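PDB 2Q7F: TPR repeat-containing protein YrrB from Bacillus subtilis, which possibly mediates interactions in complexes among RNA sulfuration components, RNA processing components and aminoacyl-tRNA synthetases. Local coordinates for residues P59-A64 and D81-L86; E109-F114 and Y129-V134. All blocks are in the same frame, centred on the assembly; numbering follows the deposited sequence.

Interaction 1: P59-A64 and D81-L86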
loop_
_atom_site.group_PDB
_atom_site.type_symbol
_atom_site.label_atom_id
_atom_site.label_comp_id
_atom_site.label_asym_id
_atom_site.label_seq_id
_atom_site.Cartn_x
_atom_site.Cartn_y
_atom_site.Cartn_z
ATOM N N PRO A 59 -9.358 23.402 8.657
ATOM C CA PRO A 59 -8.800 24.266 7.616
ATOM C C PRO A 59 -7.281 24.115 7.420
ATOM O O PRO A 59 -6.803 24.206 6.287
ATOM C CB PRO A 59 -9.155 25.672 8.096
ATOM C CG PRO A 59 -9.358 25.541 9.540
ATOM C CD PRO A 59 -9.945 24.194 9.751
ATOM N N TYR A 60 -6.541 23.877 8.505
ATOM C CA TYR A 60 -5.119 23.561 8.390
ATOM C C TYR A 60 -4.892 22.263 7.623
ATOM O O TYR A 60 -3.957 22.168 6.843
ATOM C CB TYR A 60 -4.441 23.470 9.750
ATOM C CG TYR A 60 -4.383 24.760 10.530
ATOM C CD1 TYR A 60 -3.319 25.654 10.376
ATOM C CD2 TYR A 60 -5.375 25.074 11.452
ATOM C CE1 TYR A 60 -3.256 26.841 11.120
ATOM C CE2 TYR A 60 -5.322 26.248 12.198
ATOM C CZ TYR A 60 -4.266 27.124 12.031
ATOM O OH TYR A 60 -4.240 28.281 12.781
ATOM N N ILE A 61 -5.752 21.273 7.836
ATOM C CA ILE A 61 -5.625 20.001 7.123
ATOM C C ILE A 61 -5.882 20.194 5.629
ATOM O O ILE A 61 -5.106 19.720 4.797
ATOM C CB ILE A 61 -6.560 18.899 7.683
ATOM C CG1 ILE A 61 -6.323 18.698 9.184
ATOM C CG2 ILE A 61 -6.343 17.597 6.925
ATOM C CD1 ILE A 61 -7.363 17.828 9.869
ATOM N N ASN A 62 -6.958 20.905 5.301
ATOM C CA ASN A 62 -7.291 21.191 3.914
ATOM C C ASN A 62 -6.185 21.922 3.183
ATOM O O ASN A 62 -5.892 21.603 2.024
ATOM C CB ASN A 62 -8.566 22.009 3.829
ATOM C CG ASN A 62 -9.784 21.232 4.233
ATOM O OD1 ASN A 62 -10.799 21.821 4.601
ATOM N ND2 ASN A 62 -9.704 19.906 4.174
ATOM N N PHE A 63 -5.569 22.897 3.854
ATOM C CA PHE A 63 -4.484 23.651 3.244
ATOM C C PHE A 63 -3.263 22.769 3.027
ATOM O O PHE A 63 -2.587 22.888 2.003
ATOM C CB PHE A 63 -4.126 24.900 4.052
ATOM C CG PHE A 63 -3.215 25.860 3.314
ATOM C CD1 PHE A 63 -3.502 26.258 2.009
ATOM C CD2 PHE A 63 -2.079 26.369 3.924
ATOM C CE1 PHE A 63 -2.660 27.144 1.328
ATOM C CE2 PHE A 63 -1.227 27.253 3.246
ATOM C CZ PHE A 63 -1.520 27.640 1.954
ATOM N N ALA A 64 -3.006 21.872 3.978
ATOM C CA ALA A 64 -1.922 20.896 3.870
ATOM C C ALA A 64 -2.159 19.897 2.732
ATOM O O ALA A 64 -1.224 19.545 2.004
ATOM C CB ALA A 64 -1.724 20.180 5.186
ATOM N N ASP A 81 1.219 19.304 11.133
ATOM C CA ASP A 81 1.753 19.452 12.481
ATOM C C ASP A 81 0.831 20.347 13.312
ATOM O O ASP A 81 0.422 19.981 14.408
ATOM C CB ASP A 81 3.176 20.015 12.446
ATOM C CG ASP A 81 3.839 20.009 13.805
ATOM O OD1 ASP A 81 4.008 21.099 14.388
ATOM O OD2 ASP A 81 4.178 18.923 14.304
ATOM N N LYS A 82 0.489 21.502 12.760
ATOM C CA LYS A 82 -0.392 22.458 13.411
ATOM C C LYS A 82 -1.770 21.869 13.738
ATOM O O LYS A 82 -2.284 22.044 14.842
ATOM C CB LYS A 82 -0.521 23.720 12.544
ATOM C CG LYS A 82 -1.345 24.866 13.169
ATOM C CD LYS A 82 -0.865 25.268 14.560
ATOM C CE LYS A 82 -1.861 26.232 15.181
ATOM N NZ LYS A 82 -1.397 26.751 16.492
ATOM N N ALA A 83 -2.350 21.159 12.780
ATOM C CA ALA A 83 -3.633 20.496 12.979
ATOM C C ALA A 83 -3.593 19.528 14.165
ATOM O O ALA A 83 -4.520 19.507 14.976
ATOM C CB ALA A 83 -4.047 19.774 11.719
ATOM N N LEU A 84 -2.509 18.752 14.262
ATOM C CA LEU A 84 -2.316 17.740 15.311
ATOM C C LEU A 84 -2.023 18.353 16.675
ATOM O O LEU A 84 -2.248 17.735 17.720
ATOM C CB LEU A 84 -1.189 16.784 14.916
ATOM C CG LEU A 84 -1.492 15.882 13.717
ATOM C CD1 LEU A 84 -0.255 15.164 13.204
ATOM C CD2 LEU A 84 -2.613 14.897 14.055
ATOM N N GLU A 85 -1.501 19.570 16.646
ATOM C CA GLU A 85 -1.270 20.348 17.835
ATOM C C GLU A 85 -2.612 20.875 18.361
ATOM O O GLU A 85 -2.742 21.184 19.540
ATOM C CB GLU A 85 -0.335 21.502 17.484
ATOM C CG GLU A 85 0.382 22.129 18.661
ATOM C CD GLU A 85 -0.377 23.314 19.249
ATOM O OE1 GLU A 85 -0.655 24.294 18.511
ATOM O OE2 GLU A 85 -0.688 23.265 20.459
ATOM N N LEU A 86 -3.605 20.976 17.480
ATOM C CA LEU A 86 -4.916 21.473 17.853
ATOM C C LEU A 86 -5.848 20.334 18.207
ATOM O O LEU A 86 -6.576 20.407 19.192
ATOM C CB LEU A 86 -5.527 22.285 16.717
ATOM C CG LEU A 86 -4.971 23.667 16.374
ATOM C CD1 LEU A 86 -5.661 24.162 15.125
ATOM C CD2 LEU A 86 -5.128 24.663 17.522
#
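Lys82 meets Tyr60 with its aliphatic chain rather than its charge. Its CG lies over one face of the phenol ring, 3.7 Å from the centroid and displaced toward the CE1 side of the rim, in a CH-pi contact. The chain bends at chi2 (54°), which carries it on along the ring, so that CE comes to 4.0 Å from Tyr60 OH. A lysine suits this margin of the contact: its methylenes cover an aromatic face while the ammonium travels on to the carboxylate of Glu85 one turn further on, where NZ and OE1 form a salt bridge at 3.3 Å.

Ala83 follows at the point where the backbones come nearest, its CA 5.7 Å from that of Tyr60. Only a methyl group projects here, and such a small side chain permits the close approach; its CB packs against Ile61 CG1 at 3.6 Å. The beta-branched Ile61 starts off to the flank, yet its CG1 branch swings back to reach that methyl. These are the two antiparallel helices of the second tetratricopeptide repeat, a helix-turn-helix unit, with the two short segments running at 161° to each other and their axes 8.6 Å apart. The next helix, 91-103, closes over the same spot, Ala93 resting on Ala83 and Thr92 on Ile61.

One turn beyond Ala83, Leu86 lies across Tyr60 at about a right angle, bringing CD1 to 3.6 Å from CE2. The tyrosine is thus touched on its CE1 side by Lys82 and on its CE2 side by Leu86. Tyrosine suits a place where the ring is buried among apolar atoms and the hydroxyl at its far end is hydrogen-bonded to the backbone oxygen of Lys54.

Interaction 2: E109-F114 and Y129-V134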
loop_
_atom_site.group_PDB
_atom_site.type_symbol
_atom_site.label_atom_id
_atom_site.label_comp_id
_atom_site.label_asym_id
_atom_site.label_seq_id
_atom_site.Cartn_x
_atom_site.Cartn_y
_atom_site.Cartn_z
ATOM N N GLU A 109 8.518 6.178 9.230
ATOM C CA GLU A 109 7.750 7.328 9.676
ATOM C C GLU A 109 6.350 7.306 9.062
ATOM O O GLU A 109 5.387 7.790 9.672
ATOM C CB GLU A 109 8.490 8.623 9.309
ATOM C CG GLU A 109 9.948 8.730 9.836
ATOM C CD GLU A 109 10.897 7.641 9.311
ATOM O OE1 GLU A 109 11.805 7.220 10.064
ATOM O OE2 GLU A 109 10.742 7.197 8.151
ATOM N N ALA A 110 6.240 6.734 7.860
ATOM C CA ALA A 110 4.931 6.498 7.232
ATOM C C ALA A 110 4.115 5.424 7.972
ATOM O O ALA A 110 2.893 5.535 8.092
ATOM C CB ALA A 110 5.091 6.146 5.770
ATOM N N LYS A 111 4.795 4.394 8.477
ATOM C CA LYS A 111 4.137 3.388 9.308
ATOM C C LYS A 111 3.598 4.037 10.579
ATOM O O LYS A 111 2.456 3.818 10.983
ATOM C CB LYS A 111 5.103 2.256 9.678
ATOM C CG LYS A 111 4.513 1.279 10.688
ATOM C CD LYS A 111 5.574 0.540 11.481
ATOM C CE LYS A 111 4.949 -0.158 12.681
ATOM N NZ LYS A 111 5.841 -1.236 13.173
ATOM N N ASP A 112 4.445 4.838 11.202
ATOM C CA ASP A 112 4.090 5.542 12.412
ATOM C C ASP A 112 2.824 6.388 12.170
ATOM O O ASP A 112 1.854 6.274 12.919
ATOM C CB ASP A 112 5.292 6.375 12.863
ATOM C CG ASP A 112 5.142 6.912 14.262
ATOM O OD1 ASP A 112 4.407 7.910 14.445
ATOM O OD2 ASP A 112 5.781 6.357 15.181
ATOM N N MET A 113 2.820 7.188 11.098
ATOM C CA MET A 113 1.684 8.062 10.782
ATOM C C MET A 113 0.414 7.296 10.456
ATOM O O MET A 113 -0.678 7.663 10.929
ATOM C CB MET A 113 2.002 9.028 9.624
ATOM C CG MET A 113 2.959 10.203 9.955
ATOM S SD MET A 113 2.499 11.297 11.336
ATOM C CE MET A 113 3.505 10.609 12.660
ATOM N N PHE A 114 0.548 6.242 9.650
ATOM C CA PHE A 114 -0.615 5.443 9.250
ATOM C C PHE A 114 -1.234 4.701 10.417
ATOM O O PHE A 114 -2.451 4.613 10.521
ATOM C CB PHE A 114 -0.290 4.480 8.112
ATOM C CG PHE A 114 -0.102 5.152 6.794
ATOM C CD1 PHE A 114 -0.928 6.211 6.408
ATOM C CD2 PHE A 114 0.890 4.729 5.922
ATOM C CE1 PHE A 114 -0.755 6.856 5.171
ATOM C CE2 PHE A 114 1.067 5.363 4.685
ATOM C CZ PHE A 114 0.238 6.428 4.312
ATOM N N TYR A 129 -4.424 -0.403 2.995
ATOM C CA TYR A 129 -3.519 -0.649 1.883
ATOM C C TYR A 129 -2.167 0.025 2.100
ATOM O O TYR A 129 -1.125 -0.629 2.037
ATOM C CB TYR A 129 -4.132 -0.187 0.555
ATOM C CG TYR A 129 -3.169 -0.305 -0.607
ATOM C CD1 TYR A 129 -2.892 -1.550 -1.180
ATOM C CD2 TYR A 129 -2.521 0.826 -1.124
ATOM C CE1 TYR A 129 -2.000 -1.671 -2.235
ATOM C CE2 TYR A 129 -1.638 0.717 -2.183
ATOM C CZ TYR A 129 -1.379 -0.538 -2.734
ATOM O OH TYR A 129 -0.495 -0.665 -3.784
ATOM N N MET A 130 -2.189 1.331 2.343
ATOM C CA MET A 130 -0.955 2.090 2.518
ATOM C C MET A 130 -0.158 1.530 3.692
ATOM O O MET A 130 1.069 1.391 3.617
ATOM C CB MET A 130 -1.254 3.576 2.720
ATOM C CG MET A 130 -1.887 4.270 1.509
ATOM S SD MET A 130 -0.902 4.189 -0.005
ATOM C CE MET A 130 0.456 5.288 0.418
ATOM N N LEU A 131 -0.865 1.183 4.763
ATOM C CA LEU A 131 -0.228 0.599 5.933
ATOM C C LEU A 131 0.329 -0.783 5.600
ATOM O O LEU A 131 1.502 -1.044 5.836
ATOM C CB LEU A 131 -1.179 0.549 7.137
ATOM C CG LEU A 131 -0.653 -0.047 8.445
ATOM C CD1 LEU A 131 0.677 0.598 8.908
ATOM C CD2 LEU A 131 -1.732 0.065 9.527
ATOM N N GLY A 132 -0.505 -1.646 5.032
ATOM C CA GLY A 132 -0.058 -2.960 4.592
ATOM C C GLY A 132 1.214 -2.858 3.771
ATOM O O GLY A 132 2.236 -3.464 4.108
ATOM N N THR A 133 1.168 -2.059 2.712
ATOM C CA THR A 133 2.293 -1.974 1.784
ATOM C C THR A 133 3.567 -1.419 2.434
ATOM O O THR A 133 4.672 -1.910 2.186
ATOM C CB THR A 133 1.930 -1.172 0.534
ATOM O OG1 THR A 133 0.641 -1.593 0.076
ATOM C CG2 THR A 133 2.953 -1.434 -0.576
ATOM N N VAL A 134 3.401 -0.408 3.273
ATOM C CA VAL A 134 4.526 0.170 3.982
ATOM C C VAL A 134 5.118 -0.857 4.950
ATOM O O VAL A 134 6.337 -0.959 5.091
ATOM C CB VAL A 134 4.126 1.514 4.662
ATOM C CG1 VAL A 134 5.009 1.836 5.857
ATOM C CG2 VAL A 134 4.177 2.647 3.629
#
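Phe114 is the large bump of this contact: its flat ring reaches over to helix 125-137 and lies against the backbone side of Met130. Met130 CB sits 3.5 Å above the ring plane, toward the CE2 and CZ rim, in a CH-pi contact. Bent at both chi2 and chi3, the methionine runs on past that rim on the same side of the ring, its CE ending 4.1 Å from Phe114 CZ. Val134, one turn on, sets CG2 at the ring's edge, near its plane, while Leu131 CD1 lies 4.1 Å from Phe114 CB. The phenylalanine therefore fills a hollow walled by three apolar side chains.

The second helix of TPR 3 meets the first helix of TPR 4 here, antiparallel at 147°, the packing by which successive repeats stack into a superhelix. Val134 is the answering bump. Its two branches divide the work: CG2 touches the methyl of Ala110 at 4.2 Å, and CG1 is 3.8 Å from Lys111 CB. Alanine's shortness suits the shallow hollow that receives the valine. With CG anti to the backbone N (chi1 173°), Lys111 gives its CB and CG to the apolar contact as its extended chain leads on past residues 129-134 toward Leu135, Leu138 and Gln140.

Overall arrangement
The two contacts follow in series along the chain, interaction 1 closing before interaction 2 opens; their centres lie about 20 Å apart and their nearest atoms about 5 Å apart, so the two do not touch. Interaction 1 joins helices 57-69 and 73-86 within TPR 2; interaction 2 joins helix 107-120 of TPR 3 to helix 125-137 of TPR 4. They share no helix, but helix 91-103 touches side chains of both and so lies between them in the stack. One is a contact inside a repeat and the other a junction between repeats, the two kinds of packing that together build the elongated, all-helical solenoid of this monomer, consistent with a scaffold for binding partners.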